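Local coordinates for proteasome assembly chaperone 2 (PAC2) homologue Rv2125 (Mycobacterium tuberculosis, PDB 5UN0), which is of unknown function but is a PAC2-family homologue of the eukaryotic proteasome assembly chaperone 2, at residues Arg125-Ser130 with Asn186-Ile191; Ala40-Gln45 with Gln62-Arg67. All blocks are in the same frame, centred on the assembly; numbering follows the deposited sequence.

Contact 1: Arg125-Ser130 with Asn186-Ile191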
loop_
_atom_site.group_PDB
_atom_site.type_symbol
_atom_site.label_atom_id
_atom_site.label_comp_id
_atom_site.label_asym_id
_atom_site.label_seq_id
_atom_site.Cartn_x
_atom_site.Cartn_y
_atom_site.Cartn_z
ATOM N N ARG A 125 -6.204 32.687 -12.734
ATOM C CA ARG A 125 -5.188 33.575 -12.165
ATOM C C ARG A 125 -3.881 32.818 -11.939
ATOM O O ARG A 125 -3.878 31.587 -11.884
ATOM C CB ARG A 125 -5.697 34.193 -10.864
ATOM C CG ARG A 125 -6.439 35.507 -11.069
ATOM C CD ARG A 125 -7.363 35.816 -9.891
ATOM N NE ARG A 125 -8.205 37.014 -10.035
ATOM C CZ ARG A 125 -8.219 38.062 -9.193
ATOM N NH1 ARG A 125 -7.446 38.118 -8.103
ATOM N NH2 ARG A 125 -9.037 39.082 -9.438
ATOM N N PRO A 126 -2.760 33.546 -11.795
ATOM C CA PRO A 126 -1.424 32.922 -11.765
ATOM C C PRO A 126 -1.256 31.704 -10.860
ATOM O O PRO A 126 -2.084 31.453 -9.988
ATOM C CB PRO A 126 -0.521 34.055 -11.270
ATOM C CG PRO A 126 -1.207 35.292 -11.734
ATOM C CD PRO A 126 -2.674 35.005 -11.607
ATOM N N VAL A 127 -0.147 30.994 -11.066
ATOM C CA VAL A 127 0.179 29.785 -10.310
ATOM C C VAL A 127 0.848 30.176 -8.994
ATOM O O VAL A 127 1.905 30.796 -8.995
ATOM C CB VAL A 127 1.138 28.843 -11.087
ATOM C CG1 VAL A 127 1.163 27.458 -10.444
ATOM C CG2 VAL A 127 0.731 28.723 -12.552
ATOM N N PRO A 128 0.224 29.843 -7.864
ATOM C CA PRO A 128 0.936 30.037 -6.611
ATOM C C PRO A 128 2.093 29.052 -6.467
ATOM O O PRO A 128 1.925 27.855 -6.705
ATOM C CB PRO A 128 -0.128 29.766 -5.537
ATOM C CG PRO A 128 -1.432 29.763 -6.245
ATOM C CD PRO A 128 -1.157 29.388 -7.662
ATOM N N VAL A 129 3.253 29.558 -6.078
ATOM C CA VAL A 129 4.427 28.719 -5.886
ATOM C C VAL A 129 4.849 28.790 -4.435
ATOM O O VAL A 129 4.933 29.879 -3.867
ATOM C CB VAL A 129 5.602 29.154 -6.780
ATOM C CG1 VAL A 129 6.871 28.364 -6.445
ATOM C CG2 VAL A 129 5.210 28.988 -8.245
ATOM N N SER A 130 5.116 27.624 -3.850
ATOM C CA SER A 130 5.599 27.552 -2.477
ATOM C C SER A 130 6.803 26.622 -2.353
ATOM O O SER A 130 7.170 25.919 -3.287
ATOM C CB SER A 130 4.476 27.106 -1.559
ATOM O OG SER A 130 3.804 25.972 -2.082
ATOM N N ASN A 186 -1.097 19.557 -17.659
ATOM C CA ASN A 186 -1.005 20.966 -17.237
ATOM C C ASN A 186 0.339 21.614 -17.619
ATOM O O ASN A 186 1.389 21.180 -17.162
ATOM C CB ASN A 186 -1.259 21.104 -15.731
ATOM C CG ASN A 186 -1.299 22.558 -15.269
ATOM O OD1 ASN A 186 -0.468 23.375 -15.673
ATOM N ND2 ASN A 186 -2.251 22.880 -14.400
ATOM N N PRO A 187 0.299 22.655 -18.473
ATOM C CA PRO A 187 1.486 23.393 -18.908
ATOM C C PRO A 187 1.746 24.664 -18.113
ATOM O O PRO A 187 2.886 25.131 -18.042
ATOM C CB PRO A 187 1.126 23.778 -20.337
ATOM C CG PRO A 187 -0.347 24.010 -20.264
ATOM C CD PRO A 187 -0.893 23.050 -19.250
ATOM N N LYS A 188 0.684 25.223 -17.543
ATOM C CA LYS A 188 0.759 26.500 -16.843
ATOM C C LYS A 188 1.752 26.434 -15.695
ATOM O O LYS A 188 2.620 27.291 -15.568
ATOM C CB LYS A 188 -0.611 26.930 -16.321
ATOM C CG LYS A 188 -0.652 28.367 -15.838
ATOM C CD LYS A 188 -2.080 28.731 -15.481
ATOM C CE LYS A 188 -2.173 30.070 -14.776
ATOM N NZ LYS A 188 -3.595 30.516 -14.703
ATOM N N ALA A 189 1.612 25.410 -14.861
ATOM C CA ALA A 189 2.454 25.264 -13.682
ATOM C C ALA A 189 3.851 24.819 -14.104
ATOM O O ALA A 189 4.851 25.204 -13.487
ATOM C CB ALA A 189 1.844 24.271 -12.706
ATOM N N THR A 190 3.917 24.005 -15.154
ATOM C CA THR A 190 5.199 23.586 -15.701
ATOM C C THR A 190 6.014 24.828 -16.058
ATOM O O THR A 190 7.208 24.926 -15.748
ATOM C CB THR A 190 5.009 22.689 -16.929
ATOM O OG1 THR A 190 4.136 21.610 -16.591
ATOM C CG2 THR A 190 6.322 22.114 -17.378
ATOM N N ILE A 191 5.361 25.787 -16.699
ATOM C CA ILE A 191 6.012 27.048 -17.004
ATOM C C ILE A 191 6.563 27.638 -15.723
ATOM O O ILE A 191 7.772 27.895 -15.604
ATOM C CB ILE A 191 5.049 28.046 -17.661
ATOM C CG1 ILE A 191 4.781 27.622 -19.113
ATOM C CG2 ILE A 191 5.631 29.449 -17.597
ATOM C CD1 ILE A 191 3.964 28.596 -19.940
#
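K188, in the first turn of helix 188-201, meets V127 and the backbone of R125 in a small surface contact of mixed polar and apolar character. It joins the loop before edge strand 129-132 to the start of that helix. The lysine chain is extended throughout, and CG lies anti to the backbone N (chi1 -168°). This carries the ammonium group past V127 to the loop backbone. K188 NZ donates to R125 O at 3.0 Å. The donor stands well above the carbonyl plane, with a C=O...N angle of 108°, so it is not placed on a lone pair. The carbonyl of H123 is a second, weak acceptor for NZ.

V127 points at the helix and parts its two methyls between neighbouring residues. Its CG2 lies against the lysine stem, 3.6 Å from K188 CG. The two side chains run past each other in opposite directions. V127 CG1 rests on the methyl of A189, 4.0 Å from A189 CB.

N186 caps the start of the helix. N186 OD1 accepts from A189 N at 3.0 Å, a nearly straight bond (173° at the hydrogen). T190 OG1 turns back to N186 O, 2.8 Å away and in the carbonyl plane.

W217 of helix 210-222 touches both K188 and N186. A189 also packs on A175 of strand 170-178 and A16 of helix 16-27. P128 and S130 pair through their backbones with A176 and W174, which sets the end of the loop and the strand it enters at the outer edge of the main sheet within this chain.

Contact 2: Ala40-Gln45 with Gln62-Arg67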
loop_
_atom_site.group_PDB
_atom_site.type_symbol
_atom_site.label_atom_id
_atom_site.label_comp_id
_atom_site.label_asym_id
_atom_site.label_seq_id
_atom_site.Cartn_x
_atom_site.Cartn_y
_atom_site.Cartn_z
ATOM N N ALA A 40 15.057 -2.974 -3.776
ATOM C CA ALA A 40 15.057 -2.533 -2.387
ATOM C C ALA A 40 14.135 -1.328 -2.157
ATOM O O ALA A 40 13.682 -1.109 -1.048
ATOM C CB ALA A 40 16.467 -2.184 -1.948
ATOM N N TYR A 41 13.878 -0.550 -3.195
ATOM C CA TYR A 41 13.139 0.707 -3.062
ATOM C C TYR A 41 11.659 0.644 -3.445
ATOM O O TYR A 41 10.911 1.509 -3.032
ATOM C CB TYR A 41 13.845 1.810 -3.878
ATOM C CG TYR A 41 15.302 1.931 -3.510
ATOM C CD1 TYR A 41 15.677 2.065 -2.190
ATOM C CD2 TYR A 41 16.296 1.869 -4.465
ATOM C CE1 TYR A 41 17.004 2.160 -1.827
ATOM C CE2 TYR A 41 17.635 1.949 -4.112
ATOM C CZ TYR A 41 17.982 2.092 -2.784
ATOM O OH TYR A 41 19.292 2.182 -2.384
ATOM N N TYR A 42 11.250 -0.391 -4.182
ATOM C CA TYR A 42 9.932 -0.421 -4.845
ATOM C C TYR A 42 8.976 -1.548 -4.453
ATOM O O TYR A 42 9.332 -2.739 -4.502
ATOM C CB TYR A 42 10.109 -0.411 -6.365
ATOM C CG TYR A 42 10.774 0.855 -6.832
ATOM C CD1 TYR A 42 12.102 0.866 -7.283
ATOM C CD2 TYR A 42 10.093 2.063 -6.787
ATOM C CE1 TYR A 42 12.716 2.042 -7.695
ATOM C CE2 TYR A 42 10.702 3.233 -7.204
ATOM C CZ TYR A 42 12.008 3.218 -7.650
ATOM O OH TYR A 42 12.559 4.410 -8.040
ATOM N N ASP A 43 7.763 -1.129 -4.062
ATOM C CA ASP A 43 6.585 -1.992 -3.826
ATOM C C ASP A 43 5.865 -2.041 -5.158
ATOM O O ASP A 43 5.357 -1.021 -5.632
ATOM C CB ASP A 43 5.662 -1.387 -2.736
ATOM C CG ASP A 43 4.477 -2.299 -2.335
ATOM O OD1 ASP A 43 3.715 -2.740 -3.214
ATOM O OD2 ASP A 43 4.283 -2.544 -1.113
ATOM N N TYR A 44 5.817 -3.236 -5.748
ATOM C CA TYR A 44 5.407 -3.386 -7.134
ATOM C C TYR A 44 3.907 -3.551 -7.344
ATOM O O TYR A 44 3.443 -3.527 -8.470
ATOM C CB TYR A 44 6.160 -4.537 -7.757
ATOM C CG TYR A 44 7.637 -4.268 -7.904
ATOM C CD1 TYR A 44 8.087 -3.209 -8.669
ATOM C CD2 TYR A 44 8.583 -5.086 -7.296
ATOM C CE1 TYR A 44 9.436 -2.953 -8.815
ATOM C CE2 TYR A 44 9.948 -4.842 -7.441
ATOM C CZ TYR A 44 10.373 -3.770 -8.203
ATOM O OH TYR A 44 11.717 -3.493 -8.371
ATOM N N GLN A 45 3.135 -3.711 -6.275
ATOM C CA GLN A 45 1.686 -3.615 -6.407
ATOM C C GLN A 45 1.289 -2.148 -6.478
ATOM O O GLN A 45 0.291 -1.806 -7.110
ATOM C CB GLN A 45 0.977 -4.300 -5.248
ATOM C CG GLN A 45 0.690 -5.769 -5.488
ATOM C CD GLN A 45 0.074 -6.451 -4.284
ATOM O OE1 GLN A 45 -0.401 -5.802 -3.363
ATOM N NE2 GLN A 45 0.078 -7.774 -4.290
ATOM N N GLN A 62 8.779 -2.951 -18.476
ATOM C CA GLN A 62 9.358 -1.715 -17.991
ATOM C C GLN A 62 9.167 -1.602 -16.491
ATOM O O GLN A 62 8.036 -1.549 -15.998
ATOM C CB GLN A 62 8.726 -0.524 -18.711
ATOM C CG GLN A 62 9.337 0.839 -18.367
ATOM C CD GLN A 62 10.854 0.923 -18.479
ATOM O OE1 GLN A 62 11.476 1.748 -17.806
ATOM N NE2 GLN A 62 11.455 0.081 -19.319
ATOM N N TRP A 63 10.288 -1.564 -15.777
ATOM C CA TRP A 63 10.274 -1.500 -14.318
ATOM C C TRP A 63 10.378 -0.076 -13.773
ATOM O O TRP A 63 11.183 0.718 -14.264
ATOM C CB TRP A 63 11.448 -2.295 -13.756
ATOM C CG TRP A 63 11.350 -3.749 -14.023
ATOM C CD1 TRP A 63 11.768 -4.406 -15.133
ATOM C CD2 TRP A 63 10.792 -4.733 -13.156
ATOM N NE1 TRP A 63 11.510 -5.748 -15.011
ATOM C CE2 TRP A 63 10.907 -5.970 -13.802
ATOM C CE3 TRP A 63 10.222 -4.687 -11.890
ATOM C CZ2 TRP A 63 10.462 -7.147 -13.229
ATOM C CZ3 TRP A 63 9.781 -5.845 -11.328
ATOM C CH2 TRP A 63 9.895 -7.065 -11.992
ATOM N N PRO A 64 9.613 0.230 -12.712
ATOM C CA PRO A 64 9.729 1.543 -12.100
ATOM C C PRO A 64 11.149 1.757 -11.646
ATOM O O PRO A 64 11.810 0.805 -11.237
ATOM C CB PRO A 64 8.801 1.457 -10.897
ATOM C CG PRO A 64 8.738 0.009 -10.579
ATOM C CD PRO A 64 8.797 -0.688 -11.897
ATOM N N ALA A 65 11.621 2.992 -11.733
ATOM C CA ALA A 65 13.015 3.290 -11.457
ATOM C C ALA A 65 13.249 4.779 -11.398
ATOM O O ALA A 65 12.342 5.587 -11.684
ATOM C CB ALA A 65 13.901 2.667 -12.530
ATOM N N MET A 66 14.493 5.126 -11.062
ATOM C CA MET A 66 14.964 6.507 -11.062
ATOM C C MET A 66 15.935 6.724 -12.217
ATOM O O MET A 66 17.014 6.156 -12.220
ATOM C CB MET A 66 15.659 6.812 -9.739
ATOM C CG MET A 66 15.713 8.291 -9.399
ATOM S SD MET A 66 14.056 8.953 -9.127
ATOM C CE MET A 66 14.294 10.635 -9.682
ATOM N N ARG A 67 15.537 7.530 -13.203
ATOM C CA ARG A 67 16.389 7.847 -14.365
ATOM C C ARG A 67 17.193 9.131 -14.158
ATOM O O ARG A 67 16.649 10.190 -13.828
ATOM C CB ARG A 67 15.556 7.919 -15.649
ATOM C CG ARG A 67 15.128 6.541 -16.108
ATOM C CD ARG A 67 13.892 6.505 -17.033
ATOM N NE ARG A 67 13.189 5.209 -16.913
ATOM C CZ ARG A 67 12.385 4.892 -15.889
ATOM N NH1 ARG A 67 12.166 5.762 -14.901
ATOM N NH2 ARG A 67 11.790 3.702 -15.842
HETATM O O HOH W 1 12.210 -1.700 -9.965
#
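Y44 fits its ring into the angle between W63 and P64, while Y42 lies beside the P64-A65 backbone. Together they make a buried, mainly apolar contact between loop 40-45 and segment 62-67, which runs from the last residue of hairpin 50-54/57-62 into strand 66-71. W63 is the bump on one face of Y44. Its six-membered ring comes edge first, in a T-shaped pair with centroids 5.1 Å apart and planes at 76°. W63 CZ3 sits over the centre of the tyrosine ring. P64 fills the side of the same ring: P64 CG lies in the ring plane, 3.5 Å from Y44 CE1. The opposite face of Y44 receives Y42 O near its rim.

Y42 has CG anti to its carbonyl carbon (chi1 -63°), which directs the ring toward P64. One face looks onto P64 O, 3.9 Å from Y42 CE1. The other is covered near its rim by Y41 CB. Farther along, Y42 OH lies 3.4 Å from A65 C.

A modelled water lies between the segments, 2.8 Å from P64 O. It sits too close to Y44 OH to be trusted, so the bridge is doubtful. R67 folds back within its own segment, and R67 NH2 gives Q62 OE1 a 2.8 Å bond in the guanidinium plane.

The aromatic cluster forms part of a subunit interface: R93 of the second subunit makes a cation-pi contact with W63, and W92 of that subunit meets the Y44 ring. Within the chain, M66 pairs through its backbone with I36 of strand 31-36, and the cluster lies where the base of the hairpin meets the main sheet.

Overall arrangement
From the N terminus, the chain passes through strands 2-7 and 31-36 before reaching contact 2. Segment 40-45 opens a short loop there, and 62-67 closes it as the two-stranded hairpin 50-54/57-62 ends. The chain then returns to the main sheet along strand 66-71. Contact 1 opens later, at 125-130, and closes at 186-191; its loop includes helix 155-166 and strand 170-178. The two loops follow in series and neither nest nor cross. Their centres are 29 Å apart, on opposite sides of the chain's centre. Both reach the main sheet. Contact 2 does so by strand 66-71, next to edge strand 31-36. Contact 1 ties the loop leading into strand 129-132, outermost in this chain, to the start of helix 188-201.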